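Local atomic coordinates of purine nucleoside phosphorylase (Bacillus licheniformis, PDB entry 6DZD), a protein that probably cleaves purine nucleosides such as adenosine and inosine with phosphate, releasing the free base and ribose 1-phosphate, and probably also deaminates adenosine. Residues 51-56 with 60-65; 89-94 with 161-166. One frame throughout, in Å; residues are numbered along the deposited sequence.

Both contacts set a helix against a neighbouring stretch of chain by apolar side chains, but they share no element and lie about 26 Å apart between centres. Contact 1 is local: the loop 51-56 folds back on the helix that follows it, and the touching residues are mostly buried. Contact 2 is long-range and only partly buried, joining edge strand 91-93 of one sheet to helix 159-169. The chemistry follows the place. In contact 1 branched aliphatic groups meet main chain, with polar residues tying the loop and helix to each other and to R269; in contact 2 an isoleucine meets two methionines, with polar groups and a water at one end. Both lie away from the zinc and potassium sites.

Contact 1 of 2, residues 51-56 with 60-65; sequences TGLHVQ and QHVINN
V62 holds CG1 anti to its backbone N (chi1 -179°) and CG2 beside that N, and this spread sets both methyls against the loop. On the other side, L53 has CG anti to its carbonyl carbon (chi1 -74°), which lets the isobutyl group reach V62; CD1 continues the extended chain while CD2 branches off to touch the valine. The leucine lies slantwise to the valine, with L53 CD2 3.7 Å from V62 CB. The same methyl reaches the next residue of the helix more loosely, L53 CD2 to I63 CG1 at 4.4 Å.

Much of the remaining surface is main chain. V62 CG1 packs against the carbonyl carbon C of T51 at 3.4 Å, and V62 CG2 lies 3.3 Å from G52 O, so the valine sits beside the peptide links rather than among side chains alone. A short, beta-branched residue suits this place, since its two methyls cover neighbouring peptides while CB still meets the leucine. Glycine suits position 52 because the H54 ring occupies the place where a side chain would begin, with H54 CE1 4.0 Å from G52 CA. T51 directs its side chain away from the helix, where OG1 bonds to R269 O, and its carbonyl oxygen accepts a bond from R66 NE. N65 fixes the helix to the preceding loop: its ND2 bonds to N50 O and S42 OG, and OD1 accepts from E41 N, so the amide is gripped from both ends.

In the fold, this is a loop packed on the first turns of helix 59-72. L53 also touches E59 and R66 on that helix, one turn before and one turn after V62, while T51 and H54 rest on C128 of strand 124-129, leaving the loop between helix and sheet.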
ATOM      1  N   THR A  51       5.086   2.611 -12.095  1.00 18.50           N
ATOM      2  CA  THR A  51       5.232   3.826 -11.306  1.00 18.20           C
ATOM      3  C   THR A  51       6.459   3.830 -10.405  1.00 17.70           C
ATOM      4  O   THR A  51       6.648   4.786  -9.646  1.00 17.30           O
ATOM      5  CB  THR A  51       3.985   4.038 -10.447  1.00 16.71           C
ATOM      6  OG1 THR A  51       3.871   2.926  -9.560  1.00 15.04           O
ATOM      7  CG2 THR A  51       2.733   4.115 -11.317  1.00 17.93           C
ATOM      8  N   GLY A  52       7.305   2.806 -10.469  1.00 16.72           N
ATOM      9  CA  GLY A  52       8.489   2.745  -9.638  1.00 17.09           C
ATOM     10  C   GLY A  52       9.695   3.294 -10.376  1.00 19.52           C
ATOM     11  O   GLY A  52       9.952   2.937 -11.533  1.00 20.55           O
ATOM     12  N   LEU A  53      10.423   4.181  -9.697  1.00 17.88           N
ATOM     13  CA  LEU A  53      11.687   4.687 -10.196  1.00 19.77           C
ATOM     14  C   LEU A  53      12.855   3.833  -9.732  1.00 20.46           C
ATOM     15  O   LEU A  53      14.000   4.123 -10.075  1.00 21.21           O
ATOM     16  CB  LEU A  53      11.900   6.141  -9.751  1.00 19.63           C
ATOM     17  CG  LEU A  53      11.092   7.268 -10.408  1.00 19.53           C
ATOM     18  CD1 LEU A  53      11.293   8.614  -9.679  1.00 19.82           C
ATOM     19  CD2 LEU A  53      11.440   7.381 -11.894  1.00 20.43           C
ATOM     20  N   HIS A  54      12.597   2.770  -8.985  1.00 22.62           N
ATOM     21  CA  HIS A  54      13.651   1.971  -8.382  1.00 22.96           C
ATOM     22  C   HIS A  54      13.729   0.560  -8.967  1.00 22.05           C
ATOM     23  O   HIS A  54      14.285  -0.339  -8.329  1.00 21.62           O
ATOM     24  CB  HIS A  54      13.441   1.917  -6.868  1.00 22.71           C
ATOM     25  CG  HIS A  54      12.140   1.291  -6.475  1.00 20.69           C
ATOM     26  ND1 HIS A  54      10.920   1.835  -6.820  1.00 19.02           N
ATOM     27  CD2 HIS A  54      11.866   0.155  -5.790  1.00 18.82           C
ATOM     28  CE1 HIS A  54       9.951   1.065  -6.354  1.00 16.55           C
ATOM     29  NE2 HIS A  54      10.497   0.040  -5.726  1.00 16.42           N
ATOM     30  N   VAL A  55      13.146   0.328 -10.140  1.00 23.02           N
ATOM     31  CA  VAL A  55      13.138  -1.006 -10.724  1.00 21.99           C
ATOM     32  C   VAL A  55      13.837  -1.029 -12.089  1.00 22.80           C
ATOM     33  O   VAL A  55      13.579  -1.909 -12.907  1.00 22.13           O
ATOM     34  CB  VAL A  55      11.707  -1.562 -10.812  1.00 20.18           C
ATOM     35  CG1 VAL A  55      11.081  -1.659  -9.425  1.00 18.74           C
ATOM     36  CG2 VAL A  55      10.860  -0.703 -11.734  1.00 20.54           C
ATOM     37  N   GLN A  56      14.721  -0.063 -12.338  1.00 25.72           N
ATOM     38  CA  GLN A  56      15.526   0.003 -13.563  1.00 26.33           C
ATOM     39  C   GLN A  56      14.668   0.017 -14.832  1.00 26.04           C
ATOM     40  O   GLN A  56      15.057  -0.522 -15.869  1.00 26.06           O
ATOM     41  CB  GLN A  56      16.518  -1.162 -13.603  1.00 26.21           C
ATOM     42  CG  GLN A  56      17.234  -1.415 -12.291  1.00 26.28           C
ATOM     43  CD  GLN A  56      18.075  -2.688 -12.353  1.00 26.10           C
ATOM     44  OE1 GLN A  56      17.550  -3.808 -12.258  1.00 25.26           O
ATOM     45  NE2 GLN A  56      19.390  -2.525 -12.547  1.00 26.90           N
ATOM     46  N   GLN A  60      12.151   8.369 -17.712  1.00 23.63           N
ATOM     47  CA  GLN A  60      11.184   9.282 -18.310  1.00 23.75           C
ATOM     48  C   GLN A  60       9.816   8.632 -18.470  1.00 23.27           C
ATOM     49  O   GLN A  60       8.795   9.322 -18.405  1.00 23.08           O
ATOM     50  CB  GLN A  60      11.693   9.788 -19.663  1.00 24.62           C
ATOM     51  CG  GLN A  60      10.937  10.998 -20.138  1.00 25.23           C
ATOM     52  CD  GLN A  60      10.538  11.898 -18.965  1.00 25.30           C
ATOM     53  OE1 GLN A  60      11.396  12.518 -18.316  1.00 26.07           O
ATOM     54  NE2 GLN A  60       9.231  11.961 -18.673  1.00 24.65           N
ATOM     55  N   HIS A  61       9.772   7.320 -18.724  1.00 23.06           N
ATOM     56  CA  HIS A  61       8.483   6.644 -18.845  1.00 22.63           C
ATOM     57  C   HIS A  61       7.753   6.597 -17.502  1.00 21.85           C
ATOM     58  O   HIS A  61       6.528   6.762 -17.455  1.00 21.53           O
ATOM     59  CB  HIS A  61       8.667   5.246 -19.443  1.00 22.37           C
ATOM     60  CG  HIS A  61       9.020   5.257 -20.905  1.00 22.81           C
ATOM     61  ND1 HIS A  61       9.455   4.135 -21.578  1.00 22.42           N
ATOM     62  CD2 HIS A  61       9.014   6.260 -21.819  1.00 23.55           C
ATOM     63  CE1 HIS A  61       9.705   4.448 -22.840  1.00 22.90           C
ATOM     64  NE2 HIS A  61       9.439   5.729 -23.014  1.00 23.62           N
ATOM     65  N   VAL A  62       8.482   6.373 -16.402  1.00 20.52           N
ATOM     66  CA  VAL A  62       7.859   6.312 -15.075  1.00 19.65           C
ATOM     67  C   VAL A  62       7.293   7.673 -14.678  1.00 19.82           C
ATOM     68  O   VAL A  62       6.172   7.776 -14.163  1.00 19.17           O
ATOM     69  CB  VAL A  62       8.870   5.807 -14.026  1.00 19.39           C
ATOM     70  CG1 VAL A  62       8.221   5.712 -12.668  1.00 18.48           C
ATOM     71  CG2 VAL A  62       9.467   4.460 -14.431  1.00 19.16           C
ATOM     72  N   ILE A  63       8.068   8.739 -14.901  1.00 21.25           N
ATOM     73  CA  ILE A  63       7.585  10.080 -14.596  1.00 20.84           C
ATOM     74  C   ILE A  63       6.351  10.406 -15.429  1.00 21.00           C
ATOM     75  O   ILE A  63       5.400  11.039 -14.941  1.00 20.38           O
ATOM     76  CB  ILE A  63       8.718  11.099 -14.798  1.00 21.55           C
ATOM     77  CG1 ILE A  63       9.693  10.993 -13.618  1.00 21.36           C
ATOM     78  CG2 ILE A  63       8.155  12.494 -14.940  1.00 22.73           C
ATOM     79  CD1 ILE A  63      11.090  11.449 -13.921  1.00 22.18           C
ATOM     80  N   ASN A  64       6.332   9.957 -16.689  1.00 20.33           N
ATOM     81  CA  ASN A  64       5.150  10.164 -17.517  1.00 20.91           C
ATOM     82  C   ASN A  64       3.974   9.321 -17.027  1.00 19.66           C
ATOM     83  O   ASN A  64       2.826   9.782 -17.054  1.00 20.19           O
ATOM     84  CB  ASN A  64       5.479   9.900 -18.983  1.00 21.64           C
ATOM     85  CG  ASN A  64       6.221  11.066 -19.615  1.00 23.47           C
ATOM     86  OD1 ASN A  64       6.339  12.136 -19.018  1.00 24.36           O
ATOM     87  ND2 ASN A  64       6.743  10.859 -20.819  1.00 24.20           N
ATOM     88  N   ASN A  65       4.226   8.097 -16.551  1.00 20.25           N
ATOM     89  CA  ASN A  65       3.119   7.338 -15.977  1.00 19.40           C
ATOM     90  C   ASN A  65       2.579   8.031 -14.720  1.00 18.86           C
ATOM     91  O   ASN A  65       1.361   8.098 -14.510  1.00 18.69           O
ATOM     92  CB  ASN A  65       3.563   5.914 -15.631  1.00 18.66           C
ATOM     93  CG  ASN A  65       4.013   5.126 -16.827  1.00 18.97           C
ATOM     94  OD1 ASN A  65       3.612   5.394 -17.956  1.00 19.65           O
ATOM     95  ND2 ASN A  65       4.845   4.120 -16.585  1.00 18.47           N
TER

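Contact 2 of 2, residues 89-94 with 161-166; sequences DRIHKV and ASMVDM
I91 directs its side chain at helix 161-166 and carries most of the contact. Its CG1 arm stands beside the backbone N and runs on extended (chi2 176°), a shape that drives CD1 down onto the helix main chain, 3.4 Å from M163 N; S162 CB flanks the same methyl at 3.7 Å. The other branch, CG2, meets the end of M163. That methionine leaves the helix with CG anti to its N, then bends at chi2 (70°) and again at chi3, and the double turn brings CE to 3.6 Å from I91 CG2. M166, one turn along, lays SD 3.9 Å from I91 CB and also near CG2. Branched isoleucine thus covers main chain with one arm and thioether ends with the other, and unbranched methionines can bend to fit it.

Strand 91-93, at the edge of its sheet, runs 10.1 Å from the helix axis at 34°; Y117 of the adjoining strand also touches I91 and M163. At one end a water donates to D89 OD2, though its link to S162 OG is too short to be certain. The contact rests on apolar packing of methyls, thioether sulfur and main chain without direct polar bonds, so shape probably sets how helix meets strand.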
ATOM      1  N   ASP A  89       9.663  -0.378   9.076  1.00 16.04           N
ATOM      2  CA  ASP A  89       8.416   0.082   9.672  1.00 15.64           C
ATOM      3  C   ASP A  89       8.466   1.558  10.046  1.00 16.79           C
ATOM      4  O   ASP A  89       7.850   1.972  11.025  1.00 17.16           O
ATOM      5  CB  ASP A  89       8.047  -0.774  10.878  1.00 15.64           C
ATOM      6  CG  ASP A  89       9.052  -0.655  12.009  1.00 16.91           C
ATOM      7  OD1 ASP A  89      10.202  -0.209  11.772  1.00 17.68           O
ATOM      8  OD2 ASP A  89       8.684  -1.011  13.148  1.00 17.18           O
ATOM      9  N   ARG A  90       9.180   2.365   9.271  1.00 17.55           N
ATOM     10  CA  ARG A  90       9.246   3.795   9.534  1.00 17.96           C
ATOM     11  C   ARG A  90       8.030   4.511   8.944  1.00 16.81           C
ATOM     12  O   ARG A  90       7.686   4.320   7.771  1.00 15.83           O
ATOM     13  CB  ARG A  90      10.538   4.377   8.963  1.00 18.78           C
ATOM     14  CG  ARG A  90      10.815   5.811   9.371  1.00 19.34           C
ATOM     15  CD  ARG A  90      12.123   6.326   8.768  1.00 20.15           C
ATOM     16  N   ILE A  91       7.375   5.327   9.766  1.00 19.26           N
ATOM     17  CA  ILE A  91       6.222   6.117   9.360  1.00 17.56           C
ATOM     18  C   ILE A  91       6.584   7.583   9.468  1.00 17.98           C
ATOM     19  O   ILE A  91       6.976   8.052  10.539  1.00 19.19           O
ATOM     20  CB  ILE A  91       4.996   5.826  10.227  1.00 16.92           C
ATOM     21  CG1 ILE A  91       4.726   4.334  10.228  1.00 16.69           C
ATOM     22  CG2 ILE A  91       3.819   6.618   9.710  1.00 15.25           C
ATOM     23  CD1 ILE A  91       3.585   3.920  11.127  1.00 16.38           C
ATOM     24  N   HIS A  92       6.385   8.321   8.394  1.00 19.59           N
ATOM     25  CA  HIS A  92       6.785   9.713   8.340  1.00 19.96           C
ATOM     26  C   HIS A  92       5.535  10.565   8.243  1.00 18.74           C
ATOM     27  O   HIS A  92       4.642  10.269   7.443  1.00 17.36           O
ATOM     28  CB  HIS A  92       7.707   9.948   7.146  1.00 20.14           C
ATOM     29  CG  HIS A  92       8.135  11.367   6.969  1.00 20.45           C
ATOM     30  ND1 HIS A  92       9.329  11.851   7.461  1.00 21.72           N
ATOM     31  CD2 HIS A  92       7.542  12.403   6.331  1.00 19.71           C
ATOM     32  CE1 HIS A  92       9.449  13.127   7.136  1.00 21.71           C
ATOM     33  NE2 HIS A  92       8.379  13.486   6.451  1.00 21.27           N
ATOM     34  N   LYS A  93       5.459  11.600   9.075  1.00 20.90           N
ATOM     35  CA  LYS A  93       4.360  12.555   9.028  1.00 20.19           C
ATOM     36  C   LYS A  93       4.716  13.608   7.984  1.00 20.62           C
ATOM     37  O   LYS A  93       5.569  14.472   8.228  1.00 22.05           O
ATOM     38  CB  LYS A  93       4.117  13.171  10.401  1.00 21.07           C
ATOM     39  CG  LYS A  93       3.146  14.294  10.374  1.00 22.08           C
ATOM     40  CD  LYS A  93       2.670  14.683  11.770  1.00 23.13           C
ATOM     41  CE  LYS A  93       1.519  15.682  11.656  1.00 24.47           C
ATOM     42  NZ  LYS A  93       1.040  16.210  12.954  1.00 25.83           N
ATOM     43  N   VAL A  94       4.051  13.549   6.830  1.00 20.26           N
ATOM     44  CA  VAL A  94       4.391  14.407   5.701  1.00 21.04           C
ATOM     45  C   VAL A  94       3.843  15.809   5.928  1.00 23.04           C
ATOM     46  O   VAL A  94       2.654  15.981   6.220  1.00 23.25           O
ATOM     47  CB  VAL A  94       3.862  13.803   4.390  1.00 19.90           C
ATOM     48  CG1 VAL A  94       4.325  14.624   3.214  1.00 20.92           C
ATOM     49  CG2 VAL A  94       4.337  12.370   4.246  1.00 18.56           C
ATOM     50  N   ALA A 161      -0.010  -1.594  12.725  1.00 16.82           N
ATOM     51  CA  ALA A 161      -0.438  -1.225  14.065  1.00 17.99           C
ATOM     52  C   ALA A 161       0.255   0.044  14.538  1.00 18.16           C
ATOM     53  O   ALA A 161      -0.312   0.790  15.346  1.00 18.85           O
ATOM     54  CB  ALA A 161      -0.182  -2.370  15.041  1.00 19.08           C
ATOM     55  N   SER A 162       1.471   0.310  14.047  1.00 16.00           N
ATOM     56  CA  SER A 162       2.159   1.540  14.419  1.00 16.71           C
ATOM     57  C   SER A 162       1.448   2.764  13.866  1.00 16.25           C
ATOM     58  O   SER A 162       1.419   3.815  14.507  1.00 16.88           O
ATOM     59  CB  SER A 162       3.600   1.510  13.918  1.00 16.89           C
ATOM     60  OG  SER A 162       4.393   0.631  14.685  1.00 17.40           O
ATOM     61  N   MET A 163       0.856   2.650  12.688  1.00 19.71           N
ATOM     62  CA  MET A 163       0.101   3.781  12.174  1.00 18.62           C
ATOM     63  C   MET A 163      -1.016   4.147  13.130  1.00 19.03           C
ATOM     64  O   MET A 163      -1.229   5.329  13.421  1.00 19.01           O
ATOM     65  CB  MET A 163      -0.466   3.476  10.787  1.00 17.00           C
ATOM     66  CG  MET A 163      -1.088   4.708  10.175  1.00 16.12           C
ATOM     67  SD  MET A 163       0.171   5.927   9.728  1.00 16.10           S
ATOM     68  CE  MET A 163       0.824   5.169   8.220  1.00 15.15           C
ATOM     69  N   VAL A 164      -1.745   3.139  13.622  1.00 17.82           N
ATOM     70  CA  VAL A 164      -2.854   3.390  14.533  1.00 18.49           C
ATOM     71  C   VAL A 164      -2.339   3.903  15.871  1.00 19.47           C
ATOM     72  O   VAL A 164      -2.920   4.822  16.463  1.00 19.96           O
ATOM     73  CB  VAL A 164      -3.705   2.121  14.704  1.00 18.71           C
ATOM     74  CG1 VAL A 164      -4.788   2.361  15.715  1.00 19.55           C
ATOM     75  CG2 VAL A 164      -4.286   1.674  13.375  1.00 17.99           C
ATOM     76  N   ASP A 165      -1.238   3.329  16.369  1.00 20.24           N
ATOM     77  CA  ASP A 165      -0.670   3.809  17.626  1.00 21.07           C
ATOM     78  C   ASP A 165      -0.165   5.245  17.484  1.00 20.84           C
ATOM     79  O   ASP A 165      -0.239   6.038  18.433  1.00 21.23           O
ATOM     80  CB  ASP A 165       0.433   2.855  18.106  1.00 21.90           C
ATOM     81  CG  ASP A 165       0.763   3.043  19.591  1.00 22.55           C
ATOM     82  OD1 ASP A 165      -0.166   2.940  20.444  1.00 22.72           O
ATOM     83  OD2 ASP A 165       1.953   3.314  19.913  1.00 22.92           O
ATOM     84  N   MET A 166       0.370   5.588  16.303  1.00 21.56           N
ATOM     85  CA  MET A 166       0.840   6.944  16.029  1.00 21.46           C
ATOM     86  C   MET A 166      -0.315   7.930  15.934  1.00 20.81           C
ATOM     87  O   MET A 166      -0.171   9.087  16.338  1.00 21.26           O
ATOM     88  CB  MET A 166       1.672   6.974  14.747  1.00 21.03           C
ATOM     89  CG  MET A 166       2.802   7.966  14.756  1.00 21.76           C
ATOM     90  SD  MET A 166       4.176   7.434  13.691  1.00 21.97           S
ATOM     91  CE  MET A 166       5.303   6.708  14.887  1.00 23.53           C
TER
HETATM   92  O   HOH W   1       5.887  -1.161  13.782  1.00 14.33           O